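Local coordinates for BH2621 protein (Bacillus halodurans, PDB 2QML), which is of unconfirmed function but, as a GNAT-fold protein, is probably an N-acyltransferase, possibly acting in siderophore biosynthesis, at residues Asp6-Phe11 with Thr71-Ala76; Val13-Val18 with Ser191-Asn196; Lys20-Arg25 with Tyr124-Ala129; Ser83-Tyr88 with Gln106-Leu111. All coordinates share one frame; numbering follows the deposited sequence.

Contact 1: residues Asp6-Phe11 with Thr71-Ala76; sequences DKLAPF and TLMVGA. With GOL (glycerol), chain E.
The backbone N of L8 and the hydroxyl of T71 make the single hydrogen bond between 6-11, an irregular N-terminal lead-in, and strand 71-76. N of L8 lies 2.9 Å from OG1 of T71, with an N-H...O angle of 161°. The T71 torsion places OG1 anti to its own carbonyl carbon (chi1 -55°), on the side facing the lead-in, while CG2 turns toward the carbonyl oxygen of L8, 3.5 Å away. A glycerol, probably from the crystallisation liquor, is the second polar partner of this hydroxyl: its O3 is 2.7 Å from OG1 of T71, and either could donate. The same glycerol reaches back to the carbonyl oxygen of D6 through a weak bond.

Apolar contacts follow along the strand. In the conformer of selenomethionine M73 described here, one of two, its SE rests 3.6 Å from CD2 of L8, the two side chains crossing at about a right angle. The M73 chain bends at its last torsion (chi3 96°), which carries CE to the next two residues, 3.3 Å from the carbonyl oxygen of A9 and 3.5 Å from CA of P10. K7 adds its aliphatic part: CB and CD both pass near OG1 of T71, and the ammonium group continues to the carbonyl oxygens of D67 and Q70.

L8 also touches S87 on the following strand and I130 and K134 of helix 123-135. The lead-in thus lies over the face of the central mixed sheet that helix 123-135 covers, the sheet of a GNAT acetyltransferase fold, before entering its edge strand 11-15.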
# COMPACT_ATOMS: atom_id res chain seq x y z
N ASP A 6 -4.59 -4.24 -17.03
CA ASP A 6 -3.45 -4.60 -16.15
C ASP A 6 -3.68 -4.15 -14.71
O ASP A 6 -2.77 -4.28 -13.88
CB ASP A 6 -2.15 -3.92 -16.64
N LYS A 7 -4.88 -3.62 -14.42
CA LYS A 7 -5.16 -3.02 -13.10
C LYS A 7 -5.51 -4.02 -12.04
O LYS A 7 -6.09 -5.06 -12.32
CB LYS A 7 -6.31 -2.01 -13.19
CG LYS A 7 -6.10 -0.87 -14.20
CD LYS A 7 -5.32 0.34 -13.68
CE LYS A 7 -4.92 1.30 -14.81
NZ LYS A 7 -4.88 2.76 -14.43
N LEU A 8 -5.17 -3.71 -10.80
CA LEU A 8 -5.50 -4.57 -9.70
C LEU A 8 -7.00 -4.53 -9.51
O LEU A 8 -7.59 -3.46 -9.39
CB LEU A 8 -4.78 -4.09 -8.44
CG LEU A 8 -4.97 -4.94 -7.16
CD1 LEU A 8 -4.45 -6.42 -7.38
CD2 LEU A 8 -4.30 -4.36 -5.93
N ALA A 9 -7.66 -5.67 -9.49
CA ALA A 9 -9.10 -5.69 -9.37
C ALA A 9 -9.62 -5.38 -7.98
O ALA A 9 -9.01 -5.76 -6.97
CB ALA A 9 -9.64 -7.09 -9.77
N PRO A 10 -10.83 -4.80 -7.91
CA PRO A 10 -11.48 -4.63 -6.62
C PRO A 10 -11.84 -5.99 -6.00
O PRO A 10 -12.02 -6.99 -6.73
CB PRO A 10 -12.76 -3.85 -6.96
CG PRO A 10 -13.08 -4.27 -8.30
CD PRO A 10 -11.73 -4.37 -8.99
N PHE A 11 -11.91 -6.00 -4.67
CA PHE A 11 -12.19 -7.23 -3.95
C PHE A 11 -12.79 -6.95 -2.60
O PHE A 11 -12.69 -5.86 -2.08
CB PHE A 11 -10.93 -8.11 -3.84
CG PHE A 11 -9.80 -7.49 -3.08
CD1 PHE A 11 -8.87 -6.69 -3.70
CD2 PHE A 11 -9.70 -7.69 -1.70
CE1 PHE A 11 -7.79 -6.13 -2.95
CE2 PHE A 11 -8.65 -7.13 -0.97
CZ PHE A 11 -7.74 -6.37 -1.58
N THR A 71 -2.56 1.22 -10.00
CA THR A 71 -3.96 1.15 -9.60
C THR A 71 -4.08 1.85 -8.27
O THR A 71 -3.30 1.57 -7.36
CB THR A 71 -4.45 -0.31 -9.43
OG1 THR A 71 -4.19 -1.00 -10.64
CG2 THR A 71 -5.95 -0.38 -9.10
N LEU A 72 -4.99 2.82 -8.17
CA LEU A 72 -5.31 3.52 -6.92
C LEU A 72 -6.54 2.91 -6.31
O LEU A 72 -7.59 2.80 -7.01
CB LEU A 72 -5.57 5.00 -7.16
CG LEU A 72 -4.33 5.89 -7.28
CD1 LEU A 72 -3.31 5.39 -8.32
CD2 LEU A 72 -4.78 7.32 -7.60
N MSE A 73 -6.47 2.58 -5.03
CA MSE A 73 -7.63 2.02 -4.34
C MSE A 73 -7.90 2.62 -2.98
O MSE A 73 -6.98 3.11 -2.28
CB MSE A 73 -7.46 0.51 -4.17
CG MSE A 73 -7.02 -0.22 -5.41
SE MSE A 73 -6.94 -2.12 -5.09
CE MSE A 73 -8.66 -2.68 -5.74
N VAL A 74 -9.17 2.53 -2.59
CA VAL A 74 -9.63 2.89 -1.29
C VAL A 74 -9.86 1.56 -0.60
O VAL A 74 -10.54 0.68 -1.20
CB VAL A 74 -10.93 3.66 -1.35
CG1 VAL A 74 -11.61 3.68 0.06
CG2 VAL A 74 -10.64 5.06 -1.87
N GLY A 75 -9.38 1.38 0.63
CA GLY A 75 -9.67 0.22 1.44
C GLY A 75 -10.61 0.64 2.58
O GLY A 75 -10.47 1.71 3.17
N ALA A 76 -11.59 -0.22 2.86
CA ALA A 76 -12.63 0.04 3.83
C ALA A 76 -12.79 -1.11 4.82
O ALA A 76 -12.50 -2.26 4.50
CB ALA A 76 -13.97 0.31 3.10
C1 GOL E . -0.04 -3.66 -9.56
O1 GOL E . 0.76 -4.05 -10.63
C2 GOL E . -1.32 -3.14 -10.17
O2 GOL E . -1.94 -4.36 -10.55
C3 GOL E . -0.90 -2.37 -11.43
O3 GOL E . -1.79 -1.41 -11.88

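Contact 2: residues Val13-Val18 with Ser191-Asn196; sequences VFDHVV and SDWKMN
V17 and K194 mark the nearest backbone approach, 6.7 Å between their CA atoms, where the end of edge strand 11-15 meets the end of the C-terminal helix. Past D15 the chain turns through helical backbone angles in an Asx motif, OD1 of D15 accepting from the backbone N of V18 at 3.1 Å. The helix closes in a Schellman motif, with N196 at positive phi as the C-prime residue.

In D15, OD1 serves the turn and OD2 the helix. OD2 receives NE1 of W193 at 2.9 Å on its syn lone pair, in the indole plane and nearly straight (167°). NZ of K194 reaches the same oxygen from above the carboxylate plane, a salt bridge of 2.9 Å. The two donors would favour the charged carboxylate.

V17 lies over one face of the indole: CG1 sits 3.9 Å from the centroid of the six-membered ring of W193, a CH-pi contact, while V18 meets the ring at its edge. P125 of helix 123-135 also touches D15, V18 and W193. On the outer side, NE2 of H16 donates to the carbonyl oxygen of K194 at 2.7 Å, within both the imidazole and carbonyl planes.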
# COMPACT_ATOMS: atom_id res chain seq x y z
N VAL A 13 -13.25 -9.20 1.16
CA VAL A 13 -12.99 -10.42 1.94
C VAL A 13 -13.44 -10.22 3.37
O VAL A 13 -13.55 -9.10 3.88
CB VAL A 13 -11.50 -10.84 1.92
CG1 VAL A 13 -11.06 -11.11 0.46
CG2 VAL A 13 -10.58 -9.79 2.64
N PHE A 14 -13.72 -11.34 4.02
CA PHE A 14 -13.95 -11.33 5.45
C PHE A 14 -12.61 -11.64 6.11
O PHE A 14 -11.83 -12.44 5.59
CB PHE A 14 -14.94 -12.39 5.87
CG PHE A 14 -15.33 -12.29 7.31
CD1 PHE A 14 -16.12 -11.26 7.74
CD2 PHE A 14 -14.93 -13.24 8.22
CE1 PHE A 14 -16.49 -11.16 9.04
CE2 PHE A 14 -15.31 -13.18 9.55
CZ PHE A 14 -16.09 -12.13 9.96
N ASP A 15 -12.31 -10.95 7.20
CA ASP A 15 -11.14 -11.34 8.01
C ASP A 15 -11.62 -11.77 9.38
O ASP A 15 -12.11 -10.97 10.17
CB ASP A 15 -10.11 -10.24 8.11
CG ASP A 15 -8.87 -10.73 8.80
OD1 ASP A 15 -8.85 -10.75 10.04
OD2 ASP A 15 -7.95 -11.20 8.11
N HIS A 16 -11.47 -13.06 9.66
CA HIS A 16 -12.01 -13.65 10.87
C HIS A 16 -11.16 -13.27 12.09
O HIS A 16 -11.67 -13.35 13.18
CB HIS A 16 -12.17 -15.18 10.75
CG HIS A 16 -10.89 -15.95 10.92
ND1 HIS A 16 -10.47 -16.40 12.14
CD2 HIS A 16 -9.94 -16.34 10.03
CE1 HIS A 16 -9.31 -17.02 12.00
NE2 HIS A 16 -8.97 -17.01 10.73
N VAL A 17 -9.92 -12.86 11.90
CA VAL A 17 -9.06 -12.48 13.01
C VAL A 17 -9.55 -11.18 13.67
O VAL A 17 -9.65 -11.14 14.92
CB VAL A 17 -7.56 -12.40 12.58
CG1 VAL A 17 -6.71 -11.96 13.77
CG2 VAL A 17 -7.11 -13.75 12.05
N VAL A 18 -9.83 -10.14 12.89
CA VAL A 18 -10.36 -8.88 13.41
C VAL A 18 -11.90 -8.84 13.35
O VAL A 18 -12.52 -7.89 13.85
CB VAL A 18 -9.73 -7.66 12.70
CG1 VAL A 18 -8.21 -7.61 12.97
CG2 VAL A 18 -10.03 -7.60 11.20
N SER A 191 -0.79 -17.31 6.12
CA SER A 191 -1.35 -18.49 6.77
C SER A 191 -1.20 -18.42 8.30
O SER A 191 -2.14 -18.76 9.01
CB SER A 191 -0.71 -19.75 6.18
OG SER A 191 -1.00 -19.79 4.80
N ASP A 192 -0.05 -17.97 8.80
CA ASP A 192 0.12 -17.73 10.25
C ASP A 192 -1.00 -16.81 10.78
O ASP A 192 -1.61 -17.08 11.82
CB ASP A 192 1.45 -17.06 10.59
CG ASP A 192 2.67 -17.95 10.37
OD1 ASP A 192 2.52 -19.18 10.35
OD2 ASP A 192 3.80 -17.40 10.22
N TRP A 193 -1.24 -15.71 10.07
CA TRP A 193 -2.28 -14.75 10.44
C TRP A 193 -3.67 -15.43 10.56
O TRP A 193 -4.36 -15.29 11.57
CB TRP A 193 -2.32 -13.61 9.41
CG TRP A 193 -3.44 -12.69 9.60
CD1 TRP A 193 -4.63 -12.71 8.94
CD2 TRP A 193 -3.53 -11.64 10.56
NE1 TRP A 193 -5.45 -11.73 9.42
CE2 TRP A 193 -4.81 -11.05 10.41
CE3 TRP A 193 -2.65 -11.10 11.51
CZ2 TRP A 193 -5.24 -9.95 11.19
CZ3 TRP A 193 -3.08 -10.03 12.28
CH2 TRP A 193 -4.35 -9.46 12.11
N LYS A 194 -4.05 -16.14 9.50
CA LYS A 194 -5.34 -16.78 9.40
C LYS A 194 -5.47 -17.94 10.38
O LYS A 194 -6.57 -18.27 10.78
CB LYS A 194 -5.59 -17.24 7.95
CG LYS A 194 -5.78 -16.12 6.90
CD LYS A 194 -6.95 -15.16 7.18
CE LYS A 194 -7.14 -14.18 6.05
NZ LYS A 194 -8.34 -13.37 6.21
N MSE A 195 -4.35 -18.52 10.79
CA MSE A 195 -4.36 -19.63 11.73
C MSE A 195 -4.10 -19.16 13.15
O MSE A 195 -3.80 -19.95 14.02
CB MSE A 195 -3.35 -20.70 11.31
CG MSE A 195 -3.74 -21.44 10.03
SE MSE A 195 -5.65 -22.04 10.04
CE MSE A 195 -5.74 -22.98 11.80
N ASN A 196 -4.23 -17.86 13.40
CA ASN A 196 -4.08 -17.29 14.74
C ASN A 196 -2.71 -17.54 15.37
O ASN A 196 -2.61 -17.73 16.59
CB ASN A 196 -5.23 -17.81 15.64
CG ASN A 196 -6.60 -17.47 15.07
OD1 ASN A 196 -7.35 -18.35 14.64
ND2 ASN A 196 -6.91 -16.18 15.01

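Contact 3: residues Lys20-Arg25 with Tyr124-Ala129; sequences KKLSFR and YPLLLA
L22 and F24 project from strand 20-25 onto helix 124-129, whereas S23 between them points away. The axes of the two segments approach to 9.5 Å and cross at -48°.

The tight part is buried, and its side chains are all apolar. L22 holds its branch point anti to the carbonyl carbon (chi1 -48°), and CD1 pushes between two successive turns of the helix: it lies 4.0 Å from CB of P125 and equally 4.0 Å from CB of A129. The same methyl comes within 3.4 Å of the carbonyl oxygen of P125, which is already engaged by the backbone N of A129. F24 enters one step along, its CZ 3.7 Å from CD2 of L126 and 3.5 Å from the carbonyl oxygen of L126; ring and leucine side chain cross at a slant. CE1 of F24 has a more distant neighbour in CB of A129, at 4.3 Å. Within the sheet, F11 of strand 11-15 stacks on the ring, and W85 of strand 80-89 meets it with the planes at about 60°.

The other side of the strand is looser and more polar. K21 is exposed and S23 and R25 partly so; the guanidinium of R25 forms a salt bridge with D31, well away from the helix.

This is the layered alpha/beta packing of the GNAT fold, in which helix 123-135 covers one face of the central sheet.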
# COMPACT_ATOMS: atom_id res chain seq x y z
N LYS A 20 -13.96 -8.48 10.67
CA LYS A 20 -14.39 -7.37 9.86
C LYS A 20 -14.45 -7.76 8.39
O LYS A 20 -13.76 -8.67 7.94
CB LYS A 20 -13.38 -6.24 9.93
CG LYS A 20 -13.03 -5.68 11.27
CD LYS A 20 -14.17 -4.98 11.90
CE LYS A 20 -13.70 -4.46 13.24
NZ LYS A 20 -14.85 -3.90 13.92
N LYS A 21 -15.28 -7.02 7.66
CA LYS A 21 -15.36 -7.07 6.21
C LYS A 21 -14.34 -6.07 5.68
O LYS A 21 -14.39 -4.91 6.08
CB LYS A 21 -16.79 -6.70 5.78
CG LYS A 21 -17.04 -6.36 4.37
CD LYS A 21 -18.49 -5.76 4.21
CE LYS A 21 -19.52 -6.53 5.03
NZ LYS A 21 -20.96 -6.14 4.67
N LEU A 22 -13.44 -6.53 4.83
CA LEU A 22 -12.44 -5.68 4.19
C LEU A 22 -12.84 -5.54 2.74
O LEU A 22 -13.06 -6.53 2.04
CB LEU A 22 -11.06 -6.30 4.25
CG LEU A 22 -10.59 -6.84 5.61
CD1 LEU A 22 -9.14 -7.30 5.47
CD2 LEU A 22 -10.79 -5.82 6.70
N SER A 23 -12.94 -4.32 2.28
CA SER A 23 -13.24 -4.14 0.86
C SER A 23 -12.40 -3.03 0.24
O SER A 23 -12.13 -1.98 0.83
CB SER A 23 -14.69 -3.92 0.61
OG SER A 23 -15.21 -2.88 1.34
N PHE A 24 -11.97 -3.34 -0.96
CA PHE A 24 -11.08 -2.47 -1.75
C PHE A 24 -11.70 -2.17 -3.09
O PHE A 24 -12.11 -3.08 -3.83
CB PHE A 24 -9.76 -3.17 -1.98
CG PHE A 24 -8.86 -3.24 -0.78
CD1 PHE A 24 -9.12 -4.16 0.23
CD2 PHE A 24 -7.73 -2.48 -0.69
CE1 PHE A 24 -8.27 -4.29 1.34
CE2 PHE A 24 -6.87 -2.58 0.43
CZ PHE A 24 -7.15 -3.46 1.43
N ARG A 25 -11.77 -0.89 -3.44
CA ARG A 25 -12.35 -0.45 -4.68
C ARG A 25 -11.43 0.52 -5.36
O ARG A 25 -10.61 1.15 -4.71
CB ARG A 25 -13.71 0.21 -4.45
CG ARG A 25 -13.72 1.47 -3.59
CD ARG A 25 -15.01 2.23 -3.68
NE ARG A 25 -15.04 3.42 -2.84
CZ ARG A 25 -14.53 4.59 -3.20
NH1 ARG A 25 -13.88 4.70 -4.33
NH2 ARG A 25 -14.61 5.64 -2.40
N TYR A 124 -2.61 -4.53 9.51
CA TYR A 124 -2.23 -5.91 9.18
C TYR A 124 -3.22 -6.66 8.31
O TYR A 124 -2.85 -7.10 7.22
CB TYR A 124 -1.95 -6.71 10.45
CG TYR A 124 -0.71 -6.27 11.13
CD1 TYR A 124 0.53 -6.65 10.62
CD2 TYR A 124 -0.76 -5.47 12.26
CE1 TYR A 124 1.68 -6.23 11.23
CE2 TYR A 124 0.41 -5.06 12.88
CZ TYR A 124 1.62 -5.45 12.34
OH TYR A 124 2.80 -5.06 12.96
N PRO A 125 -4.48 -6.79 8.74
CA PRO A 125 -5.42 -7.51 7.85
C PRO A 125 -5.59 -6.84 6.47
O PRO A 125 -5.78 -7.53 5.45
CB PRO A 125 -6.74 -7.53 8.66
CG PRO A 125 -6.61 -6.41 9.65
CD PRO A 125 -5.14 -6.41 10.00
N LEU A 126 -5.55 -5.52 6.43
CA LEU A 126 -5.69 -4.80 5.17
C LEU A 126 -4.51 -5.05 4.24
O LEU A 126 -4.69 -5.38 3.07
CB LEU A 126 -5.82 -3.32 5.41
CG LEU A 126 -7.15 -2.84 5.97
CD1 LEU A 126 -7.00 -1.42 6.58
CD2 LEU A 126 -8.28 -2.93 4.91
N LEU A 127 -3.30 -4.86 4.76
CA LEU A 127 -2.11 -5.09 3.97
C LEU A 127 -2.01 -6.55 3.52
O LEU A 127 -1.68 -6.80 2.35
CB LEU A 127 -0.87 -4.64 4.75
CG LEU A 127 0.44 -4.88 4.02
CD1 LEU A 127 0.59 -4.08 2.71
CD2 LEU A 127 1.67 -4.59 5.02
N LEU A 128 -2.29 -7.50 4.40
CA LEU A 128 -2.23 -8.91 4.03
C LEU A 128 -3.21 -9.19 2.93
O LEU A 128 -2.88 -9.92 1.99
CB LEU A 128 -2.48 -9.77 5.26
CG LEU A 128 -1.38 -9.79 6.32
CD1 LEU A 128 -1.88 -10.53 7.52
CD2 LEU A 128 -0.11 -10.41 5.85
N ALA A 129 -4.42 -8.61 2.99
CA ALA A 129 -5.43 -8.84 1.94
C ALA A 129 -5.01 -8.34 0.56
O ALA A 129 -5.11 -9.06 -0.46
CB ALA A 129 -6.81 -8.23 2.35

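Contact 4: residues Ser83-Tyr88 with Gln106-Leu111; sequences SYWESY and QGIHLL
Y88 and H109 turn their rings nearly parallel, the planes 25° apart, but slid so far that they barely overlap, with centroids 4.8 Å from each other. CE2 of Y88 is the atom that lies over the imidazole face, 3.2 Å from NE2 of H109. The phenol also packs on G107: with CG of Y88 set between its own backbone N and carbonyl carbon (chi1 64°), it folds back across the neighbouring strand, and CA of G107 meets the ring face 3.7 Å from its centroid. With no side chain, G107 lets the ring lie directly against its CA. The hydroxyl of Y88 donates to a water, which in turn donates to the carbonyl oxygen of I108.

E86, paired with H109 across the strands, crosses it at a slant, carboxylate and imidazole planes 83° apart, OE1 being 3.4 Å from CD2 of H109. Its second oxygen, OE2, takes the hydroxyl of Y84 on the anti lone pair at 2.5 Å, which would help to set the carboxylate's rotation.

These strands are an antiparallel pair at the centre of the GNAT sheet; Y84-L111, E86-H109 and Y88-G107 are hydrogen-bonded pairs, W85-L110 and S87-I108 non-hydrogen-bonded ones.

On the face beneath helix 123-135, W85 and L110 lie side by side. CB of L110 sits over the six-membered ring of W85, 3.9 Å from its centroid, and CD1 of I108 comes to the indole edge. NE1 of W85 donates to OG of S83 at 2.8 Å, the oxygen lying close to the indole plane.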
# COMPACT_ATOMS: atom_id res chain seq x y z
N SER A 83 -8.44 4.02 4.11
CA SER A 83 -7.09 3.79 3.64
C SER A 83 -6.98 3.99 2.12
O SER A 83 -7.94 3.81 1.36
CB SER A 83 -6.61 2.40 4.07
OG SER A 83 -7.43 1.39 3.53
N TYR A 84 -5.80 4.40 1.70
CA TYR A 84 -5.50 4.70 0.31
C TYR A 84 -4.27 3.86 -0.06
O TYR A 84 -3.32 3.77 0.73
CB TYR A 84 -5.33 6.22 0.10
CG TYR A 84 -4.74 6.64 -1.24
CD1 TYR A 84 -5.53 6.77 -2.39
CD2 TYR A 84 -3.39 6.92 -1.35
CE1 TYR A 84 -4.99 7.18 -3.60
CE2 TYR A 84 -2.87 7.35 -2.54
CZ TYR A 84 -3.67 7.44 -3.66
OH TYR A 84 -3.13 7.85 -4.85
N TRP A 85 -4.30 3.36 -1.28
CA TRP A 85 -3.33 2.41 -1.77
C TRP A 85 -2.96 2.71 -3.21
O TRP A 85 -3.82 3.03 -4.05
CB TRP A 85 -3.89 0.96 -1.67
CG TRP A 85 -4.46 0.62 -0.35
CD1 TRP A 85 -5.66 1.06 0.17
CD2 TRP A 85 -3.83 -0.13 0.68
NE1 TRP A 85 -5.81 0.61 1.39
CE2 TRP A 85 -4.71 -0.11 1.79
CE3 TRP A 85 -2.61 -0.81 0.79
CZ2 TRP A 85 -4.43 -0.76 2.99
CZ3 TRP A 85 -2.35 -1.49 1.96
CH2 TRP A 85 -3.25 -1.45 3.05
N GLU A 86 -1.67 2.65 -3.50
CA GLU A 86 -1.18 2.69 -4.87
C GLU A 86 -0.44 1.36 -5.08
O GLU A 86 0.58 1.09 -4.49
CB GLU A 86 -0.29 3.90 -5.12
CG GLU A 86 -1.01 5.20 -4.97
CD GLU A 86 -0.10 6.43 -5.07
OE1 GLU A 86 1.14 6.27 -5.17
OE2 GLU A 86 -0.65 7.57 -5.04
N SER A 87 -0.98 0.55 -5.94
CA SER A 87 -0.41 -0.72 -6.40
C SER A 87 0.26 -0.50 -7.78
O SER A 87 -0.38 -0.02 -8.72
CB SER A 87 -1.50 -1.77 -6.46
OG SER A 87 -1.04 -2.95 -7.04
N TYR A 88 1.54 -0.87 -7.94
CA TYR A 88 2.24 -0.57 -9.19
C TYR A 88 3.21 -1.65 -9.64
O TYR A 88 3.55 -2.53 -8.87
CB TYR A 88 2.96 0.79 -9.05
CG TYR A 88 4.06 0.81 -7.98
CD1 TYR A 88 5.35 0.48 -8.32
CD2 TYR A 88 3.80 1.20 -6.66
CE1 TYR A 88 6.37 0.47 -7.35
CE2 TYR A 88 4.83 1.19 -5.69
CZ TYR A 88 6.09 0.85 -6.07
OH TYR A 88 7.14 0.83 -5.16
N GLN A 106 6.17 -6.21 -8.31
CA GLN A 106 5.21 -5.19 -8.01
C GLN A 106 5.65 -4.44 -6.76
O GLN A 106 6.52 -4.88 -5.99
CB GLN A 106 3.80 -5.79 -7.80
CG GLN A 106 3.21 -6.51 -9.01
CD GLN A 106 1.86 -7.05 -8.66
OE1 GLN A 106 1.12 -6.39 -7.97
NE2 GLN A 106 1.52 -8.22 -9.13
N GLY A 107 5.04 -3.28 -6.57
CA GLY A 107 5.22 -2.46 -5.39
C GLY A 107 3.94 -1.95 -4.80
O GLY A 107 2.87 -2.09 -5.40
N ILE A 108 4.04 -1.41 -3.59
CA ILE A 108 2.89 -0.92 -2.86
C ILE A 108 3.20 0.36 -2.09
O ILE A 108 4.29 0.50 -1.48
CB ILE A 108 2.31 -1.99 -1.92
CG1 ILE A 108 0.90 -1.57 -1.41
CG2 ILE A 108 3.31 -2.40 -0.79
CD1 ILE A 108 -0.19 -1.53 -2.52
N HIS A 109 2.30 1.32 -2.21
CA HIS A 109 2.30 2.51 -1.38
C HIS A 109 0.99 2.49 -0.61
O HIS A 109 -0.03 2.03 -1.15
CB HIS A 109 2.41 3.82 -2.13
CG HIS A 109 3.62 3.94 -3.01
ND1 HIS A 109 4.90 4.02 -2.48
CD2 HIS A 109 3.73 4.18 -4.32
CE1 HIS A 109 5.75 4.21 -3.48
NE2 HIS A 109 5.08 4.24 -4.61
N LEU A 110 0.97 2.98 0.63
CA LEU A 110 -0.26 2.96 1.43
C LEU A 110 -0.29 4.01 2.51
O LEU A 110 0.74 4.56 2.91
CB LEU A 110 -0.42 1.58 2.08
CG LEU A 110 0.60 1.14 3.15
CD1 LEU A 110 0.16 1.61 4.57
CD2 LEU A 110 0.90 -0.35 3.19
N LEU A 111 -1.50 4.31 2.98
CA LEU A 111 -1.73 5.17 4.13
C LEU A 111 -3.10 4.84 4.73
O LEU A 111 -4.01 4.43 3.98
CB LEU A 111 -1.67 6.65 3.74
CG LEU A 111 -2.76 7.26 2.85
CD1 LEU A 111 -4.03 7.76 3.62
CD2 LEU A 111 -2.18 8.42 2.05
O HOH W 1 6.67 0.88 -2.61

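All four contacts reach the same mixed sheet, whose neighbouring strands 11-15, 20-26, 70-77, 80-89 and 106-112 follow in chain order. Contact 4 is central, about 3 Å from the chain's centre; contact 2 lies about 19 Å out, at the sheet edge. Contacts 1 and 3 lie between, their centres about 11 Å apart, joined by strand pairing of 20-26 with both 11-15 and 70-77. Contacts 3 and 4 meet where W85 packs on F24 and L126. Along the chain, contact 2 spans contacts 3 and 4 and crosses contact 1. The N-terminal segments and the C-terminal helix thereby meet the same sheet and helix 123-135 of the GNAT fold.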